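Local coordinates for autophagy protein 5 (Saccharomyces cerevisiae, PDB 2DYO), which takes part in autophagic vesicle formation and cytoplasm-to-vacuole transport, and is required for selective degradation of the nucleus and of mitochondria, at residues K8-W12 with R183-I189; M4-K8 with S271-S275. All coordinates share one frame; numbering follows the deposited sequence.

Interaction 1 of 2, residues K8-W12 with R183-I189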
ATOM      1  N   LYS A   8      -3.432 -14.562  -3.904  1.00 27.06           N
ATOM      2  CA  LYS A   8      -4.077 -13.252  -3.998  1.00 28.00           C
ATOM      3  C   LYS A   8      -5.102 -13.051  -2.887  1.00 28.82           C
ATOM      4  O   LYS A   8      -5.318 -11.929  -2.436  1.00 29.33           O
ATOM      5  CB  LYS A   8      -4.746 -13.072  -5.366  1.00 27.53           C
ATOM      6  CG  LYS A   8      -3.753 -12.882  -6.506  1.00 28.49           C
ATOM      7  CD  LYS A   8      -4.440 -12.525  -7.807  1.00 27.75           C
ATOM      8  CE  LYS A   8      -3.425 -12.315  -8.921  1.00 28.83           C
ATOM      9  NZ  LYS A   8      -4.061 -11.947 -10.212  1.00 28.07           N
ATOM     10  N   GLN A   9      -5.724 -14.140  -2.440  1.00 28.19           N
ATOM     11  CA  GLN A   9      -6.707 -14.058  -1.366  1.00 27.18           C
ATOM     12  C   GLN A   9      -5.997 -13.679  -0.067  1.00 26.38           C
ATOM     13  O   GLN A   9      -6.516 -12.910   0.738  1.00 24.11           O
ATOM     14  CB  GLN A   9      -7.424 -15.399  -1.202  1.00 31.19           C
ATOM     15  CG  GLN A   9      -8.547 -15.409  -0.163  1.00 34.48           C
ATOM     16  CD  GLN A   9      -9.661 -14.423  -0.477  1.00 36.70           C
ATOM     17  OE1 GLN A   9      -9.678 -13.301   0.030  1.00 38.63           O
ATOM     18  NE2 GLN A   9     -10.593 -14.838  -1.325  1.00 36.22           N
ATOM     19  N   LEU A  10      -4.804 -14.226   0.129  1.00 25.39           N
ATOM     20  CA  LEU A  10      -4.019 -13.926   1.317  1.00 24.15           C
ATOM     21  C   LEU A  10      -3.608 -12.455   1.323  1.00 21.89           C
ATOM     22  O   LEU A  10      -3.597 -11.805   2.369  1.00 21.01           O
ATOM     23  CB  LEU A  10      -2.762 -14.807   1.367  1.00 25.57           C
ATOM     24  CG  LEU A  10      -2.967 -16.286   1.707  1.00 28.86           C
ATOM     25  CD1 LEU A  10      -1.640 -17.032   1.597  1.00 28.69           C
ATOM     26  CD2 LEU A  10      -3.531 -16.409   3.117  1.00 27.29           C
ATOM     27  N   LEU A  11      -3.270 -11.933   0.150  1.00 20.11           N
ATOM     28  CA  LEU A  11      -2.862 -10.537   0.031  1.00 20.65           C
ATOM     29  C   LEU A  11      -4.065  -9.635   0.265  1.00 20.67           C
ATOM     30  O   LEU A  11      -3.958  -8.585   0.903  1.00 21.05           O
ATOM     31  CB  LEU A  11      -2.271 -10.283  -1.358  1.00 18.94           C
ATOM     32  CG  LEU A  11      -1.003 -11.094  -1.666  1.00 18.25           C
ATOM     33  CD1 LEU A  11      -0.504 -10.780  -3.074  1.00 15.99           C
ATOM     34  CD2 LEU A  11       0.077 -10.755  -0.630  1.00 16.29           C
ATOM     35  N   TRP A  12      -5.213 -10.063  -0.243  1.00 21.62           N
ATOM     36  CA  TRP A  12      -6.446  -9.299  -0.095  1.00 24.09           C
ATOM     37  C   TRP A  12      -6.838  -9.254   1.374  1.00 23.69           C
ATOM     38  O   TRP A  12      -7.308  -8.231   1.867  1.00 24.93           O
ATOM     39  CB  TRP A  12      -7.565  -9.939  -0.920  1.00 23.84           C
ATOM     40  CG  TRP A  12      -8.771  -9.068  -1.061  1.00 25.47           C
ATOM     41  CD1 TRP A  12      -9.988  -9.242  -0.465  1.00 26.82           C
ATOM     42  CD2 TRP A  12      -8.882  -7.885  -1.863  1.00 25.21           C
ATOM     43  NE1 TRP A  12     -10.853  -8.242  -0.851  1.00 27.08           N
ATOM     44  CE2 TRP A  12     -10.200  -7.394  -1.707  1.00 26.75           C
ATOM     45  CE3 TRP A  12      -7.994  -7.189  -2.696  1.00 25.00           C
ATOM     46  CZ2 TRP A  12     -10.655  -6.240  -2.359  1.00 26.32           C
ATOM     47  CZ3 TRP A  12      -8.444  -6.039  -3.346  1.00 21.75           C
ATOM     48  CH2 TRP A  12      -9.765  -5.577  -3.171  1.00 27.41           C
ATOM     49  N   ARG A 183     -14.122  -4.290  -0.162  1.00 24.86           N
ATOM     50  CA  ARG A 183     -13.299  -5.489  -0.009  1.00 25.47           C
ATOM     51  C   ARG A 183     -13.931  -6.660  -0.757  1.00 26.18           C
ATOM     52  O   ARG A 183     -13.900  -7.797  -0.292  1.00 27.11           O
ATOM     53  CB  ARG A 183     -13.120  -5.861   1.471  1.00 23.39           C
ATOM     54  CG  ARG A 183     -12.600  -4.729   2.348  1.00 25.32           C
ATOM     55  CD  ARG A 183     -11.417  -4.020   1.703  1.00 25.06           C
ATOM     56  NE  ARG A 183     -10.253  -4.888   1.549  1.00 26.49           N
ATOM     57  CZ  ARG A 183      -9.168  -4.553   0.854  1.00 26.18           C
ATOM     58  NH1 ARG A 183      -9.107  -3.373   0.247  1.00 23.53           N
ATOM     59  NH2 ARG A 183      -8.139  -5.392   0.780  1.00 26.86           N
ATOM     60  N   ASN A 184     -14.519  -6.369  -1.912  1.00 27.30           N
ATOM     61  CA  ASN A 184     -15.140  -7.402  -2.731  1.00 29.32           C
ATOM     62  C   ASN A 184     -14.048  -8.021  -3.599  1.00 27.92           C
ATOM     63  O   ASN A 184     -13.752  -7.531  -4.688  1.00 25.26           O
ATOM     64  CB  ASN A 184     -16.223  -6.805  -3.634  1.00 29.63           C
ATOM     65  CG  ASN A 184     -17.035  -7.873  -4.349  1.00 34.04           C
ATOM     66  OD1 ASN A 184     -16.478  -8.832  -4.888  1.00 34.18           O
ATOM     67  ND2 ASN A 184     -18.357  -7.710  -4.360  1.00 32.65           N
ATOM     68  N   PHE A 185     -13.455  -9.098  -3.098  1.00 28.63           N
ATOM     69  CA  PHE A 185     -12.381  -9.796  -3.795  1.00 27.45           C
ATOM     70  C   PHE A 185     -12.772 -10.211  -5.209  1.00 28.15           C
ATOM     71  O   PHE A 185     -12.012  -9.997  -6.162  1.00 24.60           O
ATOM     72  CB  PHE A 185     -11.977 -11.033  -2.989  1.00 28.80           C
ATOM     73  CG  PHE A 185     -10.833 -11.800  -3.584  1.00 30.18           C
ATOM     74  CD1 PHE A 185      -9.558 -11.243  -3.643  1.00 31.23           C
ATOM     75  CD2 PHE A 185     -11.024 -13.090  -4.069  1.00 31.41           C
ATOM     76  CE1 PHE A 185      -8.486 -11.963  -4.173  1.00 32.34           C
ATOM     77  CE2 PHE A 185      -9.959 -13.819  -4.603  1.00 33.02           C
ATOM     78  CZ  PHE A 185      -8.689 -13.254  -4.654  1.00 32.24           C
ATOM     79  N   GLN A 186     -13.956 -10.802  -5.348  1.00 27.52           N
ATOM     80  CA  GLN A 186     -14.424 -11.259  -6.652  1.00 28.15           C
ATOM     81  C   GLN A 186     -14.452 -10.152  -7.698  1.00 27.50           C
ATOM     82  O   GLN A 186     -13.989 -10.340  -8.822  1.00 27.64           O
ATOM     83  CB  GLN A 186     -15.818 -11.892  -6.535  1.00 30.69           C
ATOM     84  CG  GLN A 186     -15.871 -13.166  -5.705  1.00 33.52           C
ATOM     85  CD  GLN A 186     -15.455 -12.956  -4.257  1.00 37.94           C
ATOM     86  OE1 GLN A 186     -15.911 -12.024  -3.592  1.00 38.85           O
ATOM     87  NE2 GLN A 186     -14.592 -13.835  -3.757  1.00 38.25           N
ATOM     88  N   ASP A 187     -15.002  -8.998  -7.342  1.00 27.73           N
ATOM     89  CA  ASP A 187     -15.059  -7.899  -8.294  1.00 27.61           C
ATOM     90  C   ASP A 187     -13.655  -7.413  -8.644  1.00 26.26           C
ATOM     91  O   ASP A 187     -13.353  -7.161  -9.808  1.00 27.64           O
ATOM     92  CB  ASP A 187     -15.873  -6.736  -7.732  1.00 29.15           C
ATOM     93  CG  ASP A 187     -17.362  -7.037  -7.668  1.00 32.02           C
ATOM     94  OD1 ASP A 187     -18.117  -6.151  -7.223  1.00 33.27           O
ATOM     95  OD2 ASP A 187     -17.775  -8.150  -8.061  1.00 31.64           O
ATOM     96  N   PHE A 188     -12.793  -7.289  -7.639  1.00 25.69           N
ATOM     97  CA  PHE A 188     -11.435  -6.818  -7.893  1.00 24.76           C
ATOM     98  C   PHE A 188     -10.698  -7.740  -8.858  1.00 24.53           C
ATOM     99  O   PHE A 188     -10.103  -7.282  -9.834  1.00 25.19           O
ATOM    100  CB  PHE A 188     -10.645  -6.695  -6.586  1.00 24.63           C
ATOM    101  CG  PHE A 188      -9.269  -6.126  -6.778  1.00 26.53           C
ATOM    102  CD1 PHE A 188      -8.213  -6.942  -7.166  1.00 25.63           C
ATOM    103  CD2 PHE A 188      -9.050  -4.758  -6.650  1.00 26.77           C
ATOM    104  CE1 PHE A 188      -6.958  -6.406  -7.433  1.00 27.60           C
ATOM    105  CE2 PHE A 188      -7.795  -4.211  -6.917  1.00 27.52           C
ATOM    106  CZ  PHE A 188      -6.750  -5.036  -7.309  1.00 26.47           C
ATOM    107  N   ILE A 189     -10.737  -9.038  -8.585  1.00 26.59           N
ATOM    108  CA  ILE A 189     -10.078 -10.017  -9.444  1.00 28.84           C
ATOM    109  C   ILE A 189     -10.656  -9.973 -10.857  1.00 30.44           C
ATOM    110  O   ILE A 189      -9.927 -10.058 -11.846  1.00 31.05           O
ATOM    111  CB  ILE A 189     -10.252 -11.445  -8.886  1.00 28.94           C
ATOM    112  CG1 ILE A 189      -9.388 -11.624  -7.633  1.00 30.44           C
ATOM    113  CG2 ILE A 189      -9.914 -12.472  -9.959  1.00 27.29           C
ATOM    114  CD1 ILE A 189      -7.892 -11.503  -7.890  1.00 27.63           C
TER
HETATM  115  O   HOH W   1     -13.351 -14.526  -1.258  1.00 39.60           O
HETATM  116  O   HOH W   2     -10.032  -7.143   3.277  1.00 26.68           O
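W12 and F185 bring the two backbones closest, their CA atoms 7.0 Å apart, where the short helical segments 8-12 and 185-189 cross at 118° with axes 11.5 Å apart. The W12 indole fills the gap between them. Over one face lies the R183 guanidinium, almost parallel (planes 11° apart, centres 4.0 Å), a stack with cation-pi character; the chain of R183 reaches it by bending at both chi2 and chi3. NH2 of R183 also gives an in-plane hydrogen bond to a lone pair of W12 O (3.2 Å), which fixes the rotation of the stacked group. The opposite indole face receives F185, whose CB makes a CH-pi contact with the five-membered ring. In the indole plane, W12 NE1 donates a nearly straight bond to R183 O (3.1 Å, 169°), meeting that carbonyl from above its plane. CZ3 of W12 sits over the F188 ring, 3.5 Å from CG, completing an aromatic cluster. The Q9 amide covers one face of F185, and K8 CD touches I189 CD1 (3.6 Å). Thus helix 4-12 lies against the start of helix 185-195; F188 continues the packing to F176 of helix 170-182, and NH1 of R183 bonds V180 O and E45 O.

Interaction 2 of 2, residues M4-K8 with S271-S275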
ATOM      1  N   MET A   4      -2.323 -19.249  -7.542  1.00 48.39           N
ATOM      2  CA  MET A   4      -2.418 -17.797  -7.663  1.00 47.72           C
ATOM      3  C   MET A   4      -3.552 -17.164  -6.864  1.00 46.34           C
ATOM      4  O   MET A   4      -3.316 -16.283  -6.043  1.00 44.82           O
ATOM      5  CB  MET A   4      -2.564 -17.386  -9.128  1.00 48.54           C
ATOM      6  CG  MET A   4      -2.365 -15.893  -9.350  1.00 49.83           C
ATOM      7  SD  MET A   4      -3.034 -15.311 -10.912  1.00 53.55           S
ATOM      8  CE  MET A   4      -1.714 -15.750 -12.032  1.00 55.32           C
ATOM      9  N   ASN A   5      -4.785 -17.598  -7.105  1.00 46.19           N
ATOM     10  CA  ASN A   5      -5.914 -17.019  -6.386  1.00 45.46           C
ATOM     11  C   ASN A   5      -5.834 -17.192  -4.876  1.00 42.10           C
ATOM     12  O   ASN A   5      -6.259 -16.315  -4.129  1.00 41.90           O
ATOM     13  CB  ASN A   5      -7.241 -17.570  -6.907  1.00 48.76           C
ATOM     14  CG  ASN A   5      -7.994 -16.551  -7.744  1.00 52.10           C
ATOM     15  OD1 ASN A   5      -9.223 -16.490  -7.711  1.00 54.69           O
ATOM     16  ND2 ASN A   5      -7.255 -15.742  -8.501  1.00 52.47           N
ATOM     17  N   ASP A   6      -5.294 -18.316  -4.419  1.00 39.63           N
ATOM     18  CA  ASP A   6      -5.155 -18.526  -2.985  1.00 37.77           C
ATOM     19  C   ASP A   6      -4.176 -17.481  -2.459  1.00 35.41           C
ATOM     20  O   ASP A   6      -4.394 -16.881  -1.406  1.00 34.08           O
ATOM     21  CB  ASP A   6      -4.623 -19.928  -2.689  1.00 40.56           C
ATOM     22  CG  ASP A   6      -5.679 -20.999  -2.863  1.00 45.10           C
ATOM     23  OD1 ASP A   6      -6.189 -21.159  -3.992  1.00 48.35           O
ATOM     24  OD2 ASP A   6      -6.004 -21.676  -1.863  1.00 46.89           O
ATOM     25  N   ILE A   7      -3.097 -17.270  -3.207  1.00 30.99           N
ATOM     26  CA  ILE A   7      -2.084 -16.291  -2.838  1.00 27.73           C
ATOM     27  C   ILE A   7      -2.712 -14.898  -2.836  1.00 26.16           C
ATOM     28  O   ILE A   7      -2.551 -14.145  -1.882  1.00 25.08           O
ATOM     29  CB  ILE A   7      -0.893 -16.325  -3.833  1.00 28.13           C
ATOM     30  CG1 ILE A   7      -0.115 -17.636  -3.666  1.00 29.49           C
ATOM     31  CG2 ILE A   7       0.027 -15.126  -3.601  1.00 24.19           C
ATOM     32  CD1 ILE A   7       0.984 -17.844  -4.699  1.00 28.70           C
ATOM     33  N   LYS A   8      -3.432 -14.562  -3.904  1.00 27.06           N
ATOM     34  CA  LYS A   8      -4.077 -13.252  -3.998  1.00 28.00           C
ATOM     35  C   LYS A   8      -5.102 -13.051  -2.887  1.00 28.82           C
ATOM     36  O   LYS A   8      -5.318 -11.929  -2.436  1.00 29.33           O
ATOM     37  CB  LYS A   8      -4.746 -13.072  -5.366  1.00 27.53           C
ATOM     38  CG  LYS A   8      -3.753 -12.882  -6.506  1.00 28.49           C
ATOM     39  CD  LYS A   8      -4.440 -12.525  -7.807  1.00 27.75           C
ATOM     40  CE  LYS A   8      -3.425 -12.315  -8.921  1.00 28.83           C
ATOM     41  NZ  LYS A   8      -4.061 -11.947 -10.212  1.00 28.07           N
ATOM     42  N   SER A 271       2.957 -11.162 -11.288  1.00 20.61           N
ATOM     43  CA  SER A 271       1.622 -11.719 -11.451  1.00 22.16           C
ATOM     44  C   SER A 271       0.948 -12.149 -10.157  1.00 21.34           C
ATOM     45  O   SER A 271      -0.274 -12.140 -10.068  1.00 23.05           O
ATOM     46  CB  SER A 271       1.650 -12.897 -12.431  1.00 22.24           C
ATOM     47  OG  SER A 271       2.328 -14.000 -11.870  1.00 25.68           O
ATOM     48  N   LYS A 272       1.737 -12.498  -9.148  1.00 21.86           N
ATOM     49  CA  LYS A 272       1.172 -12.957  -7.886  1.00 22.37           C
ATOM     50  C   LYS A 272       1.221 -11.974  -6.727  1.00 22.10           C
ATOM     51  O   LYS A 272       0.266 -11.877  -5.949  1.00 21.26           O
ATOM     52  CB  LYS A 272       1.853 -14.268  -7.481  1.00 23.05           C
ATOM     53  CG  LYS A 272       1.522 -15.410  -8.427  1.00 25.34           C
ATOM     54  CD  LYS A 272       2.395 -16.632  -8.197  1.00 27.72           C
ATOM     55  CE  LYS A 272       1.970 -17.759  -9.134  1.00 30.49           C
ATOM     56  NZ  LYS A 272       2.967 -18.855  -9.200  1.00 29.88           N
ATOM     57  N   LEU A 273       2.323 -11.244  -6.606  1.00 19.51           N
ATOM     58  CA  LEU A 273       2.466 -10.310  -5.502  1.00 19.59           C
ATOM     59  C   LEU A 273       2.297  -8.815  -5.790  1.00 19.36           C
ATOM     60  O   LEU A 273       2.546  -7.988  -4.911  1.00 19.19           O
ATOM     61  CB  LEU A 273       3.812 -10.561  -4.809  1.00 20.85           C
ATOM     62  CG  LEU A 273       3.784 -11.588  -3.667  1.00 25.86           C
ATOM     63  CD1 LEU A 273       3.030 -12.845  -4.083  1.00 26.37           C
ATOM     64  CD2 LEU A 273       5.205 -11.914  -3.247  1.00 23.71           C
ATOM     65  N   ARG A 274       1.869  -8.448  -6.997  1.00 18.56           N
ATOM     66  CA  ARG A 274       1.680  -7.024  -7.283  1.00 19.44           C
ATOM     67  C   ARG A 274       0.640  -6.472  -6.312  1.00 17.90           C
ATOM     68  O   ARG A 274      -0.214  -7.213  -5.822  1.00 16.12           O
ATOM     69  CB  ARG A 274       1.200  -6.804  -8.720  1.00 17.76           C
ATOM     70  CG  ARG A 274      -0.201  -7.332  -9.001  1.00 20.40           C
ATOM     71  CD  ARG A 274      -0.629  -6.991 -10.419  1.00 18.87           C
ATOM     72  NE  ARG A 274      -1.917  -7.593 -10.756  1.00 21.53           N
ATOM     73  CZ  ARG A 274      -2.503  -7.492 -11.944  1.00 20.78           C
ATOM     74  NH1 ARG A 274      -1.921  -6.809 -12.918  1.00 23.98           N
ATOM     75  NH2 ARG A 274      -3.672  -8.083 -12.160  1.00 21.96           N
ATOM     76  N   SER A 275       0.719  -5.175  -6.032  1.00 17.67           N
ATOM     77  CA  SER A 275      -0.211  -4.527  -5.120  1.00 18.60           C
ATOM     78  C   SER A 275      -1.525  -4.161  -5.820  1.00 17.87           C
ATOM     79  O   SER A 275      -1.652  -4.322  -7.038  1.00 16.93           O
ATOM     80  CB  SER A 275       0.441  -3.288  -4.510  1.00 19.45           C
ATOM     81  OG  SER A 275       1.614  -3.649  -3.788  1.00 19.69           O
TER
HETATM   82  O   HOH W   3      -2.003 -11.356 -11.793  1.00 30.04           O
HETATM   83  O   HOH W   4      -5.404  -9.427 -10.230  1.00 37.96           O
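K8 NZ is gripped by two waters that bridge it to the 271-275 segment. One accepts from NZ at 2.7 Å and donates to S271 O at 2.6 Å; the other accepts from both K8 NZ and R274 NH2, lying in the plane of the guanidinium at its edge. This second water stands between two like charges, K8 NZ and R274 NH2 being 4.3 Å apart, and would be expected to soften their repulsion. R274 has a further partner at its other terminal nitrogen, where NH1 bonds the hydroxyl of Y270. The K8 side chain runs fully extended beyond CG, which brings CE alongside S271 O (3.4 Å) and places NZ within bonding distance of both waters.

No direct hydrogen bond joins the segments, and apolar contact does the rest. I7 points at the end of the helix: CG2 meets L273 CD1 at 3.8 Å, the two side chains crossing at about a right angle, while CD1 of I7 touches K272 CD. One carbon back along the same lysine chain, M4 lays its CG against CG of K272 at 4.0 Å, sent there by a first torsion that sets CG anti to the backbone N (chi1 -168°). The K272 chain stays extended along this surface, and its NZ makes salt bridges to D268 and to an acidic side chain on the chain of another protein; that chain also packs on I7 and L273. The arrangement joins the N-terminal helix 4-12 to the last turn of helix 266-273, which comes between strands 258-260 and 280-286 in the sequence of the UblB domain, a ubiquitin-like beta-grasp fold with strand order 2-1-5-3-4.

How the interactions relate
Helix 4-12 serves both contacts, whose centres lie 9 Å apart, and K8 belongs to each: its CB and CD meet F185 and I189 in interaction 1, while CE and the water-bound NZ serve interaction 2. The two also touch directly. L11 CD1 packs on K272 O at 3.2 Å, and F185 CZ comes within 3.9 Å of N5 O. The N-terminal helix is therefore wedged between two parts of the chain far apart in sequence, and the chain of another protein meets residues of both contacts. R274 also packs on W151 and L158 of helix 142-159, the helix that carries K152, the lysine conjugated to ATG12 but unmodified here.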